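Long-range contact in predicted protease of the collagenase family (PDB 5D88), which probably acts as a peptidase of the U32 family, built on a TIM barrel that carries a bound zinc ion: residues Arg179-Val190 with Val237-Leu248. Residues are numbered along the deposited sequence; the frame is centred on the assembly and turned at random.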
loop_
_atom_site.group_PDB
_atom_site.type_symbol
_atom_site.label_atom_id
_atom_site.label_comp_id
_atom_site.label_asym_id
_atom_site.label_seq_id
_atom_site.Cartn_x
_atom_site.Cartn_y
_atom_site.Cartn_z
ATOM N N ARG A 179 -22.611 5.975 -0.651
ATOM C CA ARG A 179 -23.455 7.102 -1.047
ATOM C C ARG A 179 -24.151 7.746 0.142
ATOM O O ARG A 179 -24.371 8.963 0.150
ATOM C CB ARG A 179 -24.517 6.649 -2.035
ATOM C CG ARG A 179 -24.007 6.403 -3.388
ATOM C CD ARG A 179 -24.748 7.247 -4.378
ATOM N NE ARG A 179 -24.396 6.817 -5.723
ATOM C CZ ARG A 179 -23.687 7.533 -6.584
ATOM N NH1 ARG A 179 -23.257 8.757 -6.274
ATOM N NH2 ARG A 179 -23.416 7.016 -7.769
ATOM N N GLU A 180 -24.573 6.943 1.121
ATOM C CA GLU A 180 -25.230 7.506 2.295
ATOM C C GLU A 180 -24.295 8.441 3.048
ATOM O O GLU A 180 -24.746 9.376 3.712
ATOM C CB GLU A 180 -25.715 6.387 3.220
ATOM C CG GLU A 180 -26.905 5.578 2.698
ATOM C CD GLU A 180 -27.111 4.266 3.476
ATOM O OE1 GLU A 180 -26.508 4.135 4.567
ATOM O OE2 GLU A 180 -27.858 3.364 3.001
ATOM N N ARG A 181 -22.989 8.229 2.921
ATOM C CA ARG A 181 -21.998 8.908 3.738
ATOM C C ARG A 181 -21.404 10.133 3.069
ATOM O O ARG A 181 -21.069 11.101 3.762
ATOM C CB ARG A 181 -20.869 7.931 4.078
ATOM C CG ARG A 181 -19.911 8.428 5.126
ATOM C CD ARG A 181 -20.526 8.391 6.511
ATOM N NE ARG A 181 -19.740 9.203 7.432
ATOM C CZ ARG A 181 -18.673 8.779 8.109
ATOM N NH1 ARG A 181 -18.237 7.527 7.990
ATOM N NH2 ARG A 181 -18.038 9.620 8.915
ATOM N N VAL A 182 -21.253 10.117 1.745
ATOM C CA VAL A 182 -20.539 11.173 1.046
ATOM C C VAL A 182 -21.413 11.749 -0.053
ATOM O O VAL A 182 -22.403 11.154 -0.482
ATOM C CB VAL A 182 -19.204 10.682 0.450
ATOM C CG1 VAL A 182 -18.273 10.219 1.548
ATOM C CG2 VAL A 182 -19.443 9.570 -0.548
ATOM N N SER A 183 -21.026 12.932 -0.507
ATOM C CA SER A 183 -21.755 13.650 -1.536
ATOM C C SER A 183 -20.999 13.723 -2.855
ATOM O O SER A 183 -21.517 14.292 -3.817
ATOM C CB SER A 183 -22.078 15.058 -1.040
ATOM O OG SER A 183 -23.046 14.984 -0.012
ATOM N N VAL A 184 -19.798 13.151 -2.929
ATOM C CA VAL A 184 -18.990 13.175 -4.143
ATOM C C VAL A 184 -19.617 12.315 -5.225
ATOM O O VAL A 184 -20.501 11.491 -4.960
ATOM C CB VAL A 184 -17.557 12.678 -3.885
ATOM C CG1 VAL A 184 -16.820 13.586 -2.945
ATOM C CG2 VAL A 184 -17.583 11.224 -3.349
ATOM N N GLU A 185 -19.147 12.500 -6.452
ATOM C CA GLU A 185 -19.473 11.581 -7.521
ATOM C C GLU A 185 -18.724 10.275 -7.305
ATOM O O GLU A 185 -17.593 10.260 -6.815
ATOM C CB GLU A 185 -19.079 12.183 -8.872
ATOM C CG GLU A 185 -19.703 13.530 -9.159
ATOM C CD GLU A 185 -21.190 13.446 -9.278
ATOM O OE1 GLU A 185 -21.645 12.809 -10.238
ATOM O OE2 GLU A 185 -21.903 14.014 -8.418
ATOM N N LEU A 186 -19.351 9.169 -7.683
ATOM C CA LEU A 186 -18.694 7.874 -7.599
ATOM C C LEU A 186 -18.408 7.324 -8.989
ATOM O O LEU A 186 -19.287 7.301 -9.862
ATOM C CB LEU A 186 -19.527 6.877 -6.809
ATOM C CG LEU A 186 -19.778 7.286 -5.371
ATOM C CD1 LEU A 186 -20.616 6.207 -4.752
ATOM C CD2 LEU A 186 -18.488 7.479 -4.581
ATOM N N ARG A 187 -17.182 6.851 -9.163
ATOM C CA ARG A 187 -16.696 6.274 -10.402
ATOM C C ARG A 187 -16.379 4.805 -10.187
ATOM O O ARG A 187 -15.941 4.399 -9.103
ATOM C CB ARG A 187 -15.440 7.011 -10.859
ATOM C CG ARG A 187 -14.776 6.495 -12.125
ATOM C CD ARG A 187 -13.497 7.289 -12.448
ATOM N NE ARG A 187 -13.773 8.567 -13.083
ATOM C CZ ARG A 187 -12.867 9.317 -13.698
ATOM N NH1 ARG A 187 -11.599 8.925 -13.782
ATOM N NH2 ARG A 187 -13.229 10.470 -14.236
ATOM N N THR A 188 -16.584 4.017 -11.242
ATOM C CA THR A 188 -16.184 2.620 -11.283
ATOM C C THR A 188 -15.170 2.418 -12.394
ATOM O O THR A 188 -15.318 2.969 -13.490
ATOM C CB THR A 188 -17.395 1.704 -11.512
ATOM O OG1 THR A 188 -16.950 0.357 -11.645
ATOM C CG2 THR A 188 -18.164 2.097 -12.764
ATOM N N ALA A 189 -14.129 1.652 -12.094
ATOM C CA ALA A 189 -13.091 1.306 -13.057
ATOM C C ALA A 189 -13.327 -0.105 -13.550
ATOM O O ALA A 189 -13.426 -1.025 -12.740
ATOM C CB ALA A 189 -11.704 1.397 -12.425
ATOM N N VAL A 190 -13.397 -0.270 -14.873
ATOM C CA VAL A 190 -13.655 -1.564 -15.509
ATOM C C VAL A 190 -12.372 -2.083 -16.142
ATOM O O VAL A 190 -11.765 -1.404 -16.977
ATOM C CB VAL A 190 -14.755 -1.447 -16.571
ATOM C CG1 VAL A 190 -15.039 -2.808 -17.203
ATOM C CG2 VAL A 190 -16.007 -0.817 -15.948
ATOM N N VAL A 237 -19.587 -5.141 -13.967
ATOM C CA VAL A 237 -19.929 -3.888 -13.316
ATOM C C VAL A 237 -21.426 -3.682 -13.405
ATOM O O VAL A 237 -22.078 -4.151 -14.335
ATOM C CB VAL A 237 -19.160 -2.710 -13.955
ATOM C CG1 VAL A 237 -19.475 -2.632 -15.433
ATOM C CG2 VAL A 237 -19.480 -1.409 -13.224
ATOM N N ARG A 238 -21.961 -2.955 -12.440
ATOM C CA ARG A 238 -23.344 -2.500 -12.447
ATOM C C ARG A 238 -23.301 -0.981 -12.605
ATOM O O ARG A 238 -23.167 -0.237 -11.630
ATOM C CB ARG A 238 -24.051 -2.954 -11.184
ATOM C CG ARG A 238 -24.437 -4.431 -11.262
ATOM C CD ARG A 238 -25.176 -4.879 -10.036
ATOM N NE ARG A 238 -26.434 -4.159 -9.910
ATOM C CZ ARG A 238 -27.210 -4.184 -8.833
ATOM N NH1 ARG A 238 -26.846 -4.891 -7.768
ATOM N NH2 ARG A 238 -28.345 -3.493 -8.820
ATOM N N GLU A 239 -23.391 -0.522 -13.859
ATOM C CA GLU A 239 -23.127 0.888 -14.133
ATOM C C GLU A 239 -24.155 1.787 -13.485
ATOM O O GLU A 239 -23.845 2.937 -13.164
ATOM C CB GLU A 239 -23.108 1.157 -15.633
ATOM C CG GLU A 239 -21.942 0.542 -16.352
ATOM C CD GLU A 239 -21.828 1.044 -17.770
ATOM O OE1 GLU A 239 -22.664 1.887 -18.180
ATOM O OE2 GLU A 239 -20.891 0.603 -18.471
ATOM N N GLU A 240 -25.376 1.288 -13.292
ATOM C CA GLU A 240 -26.434 2.095 -12.698
ATOM C C GLU A 240 -26.095 2.532 -11.278
ATOM O O GLU A 240 -26.746 3.444 -10.757
ATOM C CB GLU A 240 -27.767 1.319 -12.725
ATOM C CG GLU A 240 -27.870 0.114 -11.773
ATOM C CD GLU A 240 -27.279 -1.179 -12.336
ATOM O OE1 GLU A 240 -26.561 -1.148 -13.358
ATOM O OE2 GLU A 240 -27.532 -2.243 -11.737
ATOM N N LEU A 241 -25.094 1.911 -10.641
ATOM C CA LEU A 241 -24.699 2.309 -9.296
ATOM C C LEU A 241 -23.781 3.512 -9.291
ATOM O O LEU A 241 -23.512 4.062 -8.219
ATOM C CB LEU A 241 -23.975 1.164 -8.576
ATOM C CG LEU A 241 -24.655 -0.214 -8.524
ATOM C CD1 LEU A 241 -23.787 -1.262 -7.799
ATOM C CD2 LEU A 241 -25.981 -0.064 -7.843
ATOM N N PHE A 242 -23.284 3.931 -10.445
ATOM C CA PHE A 242 -22.188 4.882 -10.482
ATOM C C PHE A 242 -22.545 6.085 -11.336
ATOM O O PHE A 242 -23.398 6.024 -12.216
ATOM C CB PHE A 242 -20.929 4.207 -11.006
ATOM C CG PHE A 242 -20.435 3.109 -10.120
ATOM C CD1 PHE A 242 -19.658 3.395 -9.015
ATOM C CD2 PHE A 242 -20.772 1.786 -10.381
ATOM C CE1 PHE A 242 -19.198 2.371 -8.197
ATOM C CE2 PHE A 242 -20.336 0.768 -9.569
ATOM C CZ PHE A 242 -19.543 1.057 -8.471
ATOM N N ASP A 243 -21.886 7.195 -11.038
ATOM C CA ASP A 243 -22.033 8.412 -11.814
ATOM C C ASP A 243 -21.116 8.451 -13.021
ATOM O O ASP A 243 -21.433 9.144 -14.000
ATOM C CB ASP A 243 -21.727 9.616 -10.923
ATOM C CG ASP A 243 -22.581 9.643 -9.678
ATOM O OD1 ASP A 243 -23.811 9.800 -9.808
ATOM O OD2 ASP A 243 -22.028 9.492 -8.577
ATOM N N GLU A 244 -19.997 7.721 -12.962
ATOM C CA GLU A 244 -18.956 7.742 -13.981
ATOM C C GLU A 244 -18.421 6.343 -14.157
ATOM O O GLU A 244 -18.262 5.617 -13.172
ATOM C CB GLU A 244 -17.783 8.651 -13.596
ATOM C CG GLU A 244 -18.199 10.079 -13.386
ATOM C CD GLU A 244 -17.063 11.012 -13.006
ATOM O OE1 GLU A 244 -15.869 10.614 -13.050
ATOM O OE2 GLU A 244 -17.379 12.172 -12.655
ATOM N N VAL A 245 -18.110 5.991 -15.403
ATOM C CA VAL A 245 -17.516 4.710 -15.751
ATOM C C VAL A 245 -16.189 4.994 -16.418
ATOM O O VAL A 245 -16.121 5.803 -17.349
ATOM C CB VAL A 245 -18.417 3.881 -16.687
ATOM C CG1 VAL A 245 -17.727 2.591 -17.081
ATOM C CG2 VAL A 245 -19.711 3.560 -16.010
ATOM N N PHE A 246 -15.145 4.335 -15.943
ATOM C CA PHE A 246 -13.795 4.501 -16.463
ATOM C C PHE A 246 -13.365 3.159 -17.026
ATOM O O PHE A 246 -13.194 2.190 -16.277
ATOM C CB PHE A 246 -12.869 4.986 -15.352
ATOM C CG PHE A 246 -11.413 4.996 -15.696
ATOM C CD1 PHE A 246 -10.955 5.273 -16.974
ATOM C CD2 PHE A 246 -10.480 4.751 -14.699
ATOM C CE1 PHE A 246 -9.579 5.277 -17.245
ATOM C CE2 PHE A 246 -9.109 4.772 -14.970
ATOM C CZ PHE A 246 -8.668 5.031 -16.243
ATOM N N ILE A 247 -13.194 3.109 -18.340
ATOM C CA ILE A 247 -12.789 1.892 -19.031
ATOM C C ILE A 247 -11.273 1.877 -19.157
ATOM O O ILE A 247 -10.694 2.743 -19.822
ATOM C CB ILE A 247 -13.444 1.811 -20.415
ATOM C CG1 ILE A 247 -14.958 1.925 -20.287
ATOM C CG2 ILE A 247 -13.017 0.547 -21.113
ATOM C CD1 ILE A 247 -15.564 0.858 -19.431
ATOM N N LEU A 248 -10.621 0.879 -18.549
ATOM C CA LEU A 248 -9.173 0.742 -18.716
ATOM C C LEU A 248 -8.824 -0.049 -19.970
ATOM O O LEU A 248 -8.123 0.447 -20.853
ATOM C CB LEU A 248 -8.540 0.037 -17.525
ATOM C CG LEU A 248 -8.243 0.838 -16.300
ATOM C CD1 LEU A 248 -9.577 1.122 -15.688
ATOM C CD2 LEU A 248 -7.349 0.066 -15.372
HETATM O O HOH W 1 -25.174 4.491 -6.078
#
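Asp243 OD2 is gripped by two donors of 179-190, one on each lone pair. Arg179 NH1 takes the syn lone pair of Asp243 OD2 at 2.7 Å. Leu186 N takes the anti one, and that bond is nearly straight (174° at the hydrogen). NH2 of Arg179 adds a weak bond to OD2 and a sound one to Leu241 O, while Leu186 CD1 covers one face of the guanidinium; together these contacts restrict how the Arg179 guanidinium can turn. Glu185 OE1 lies 3.7 Å from Asp243 OD2, a like-charge approach probably eased by Arg179 and by Arg23, which salt-bridges Glu185. Leu186 O accepts from the backbone N of both Asp243 and Glu244. From there the parallel ladder runs Thr188 N to Glu244 O, Phe246 N to Thr188 O, Val190 N to Phe246 O and Leu248 N to Val190 O. On one sheet face Arg187, its chain bent at chi3, holds Glu244 OE1 side-on through NE and NH2, each at 2.9 Å; NH2 also bonds Gln81. On the other face Thr188 CB stands 3.4 Å from the Phe242 ring centroid, 6° off the normal, a CH-pi contact, and Val190 CG2 packs on Val237 and Val245. Strands 185-190 and 244-247, 25° apart, are the seventh and eighth of the TIM barrel; strand 161-163 flanks the former, while Phe242 and Leu186 pack against helix 172-181.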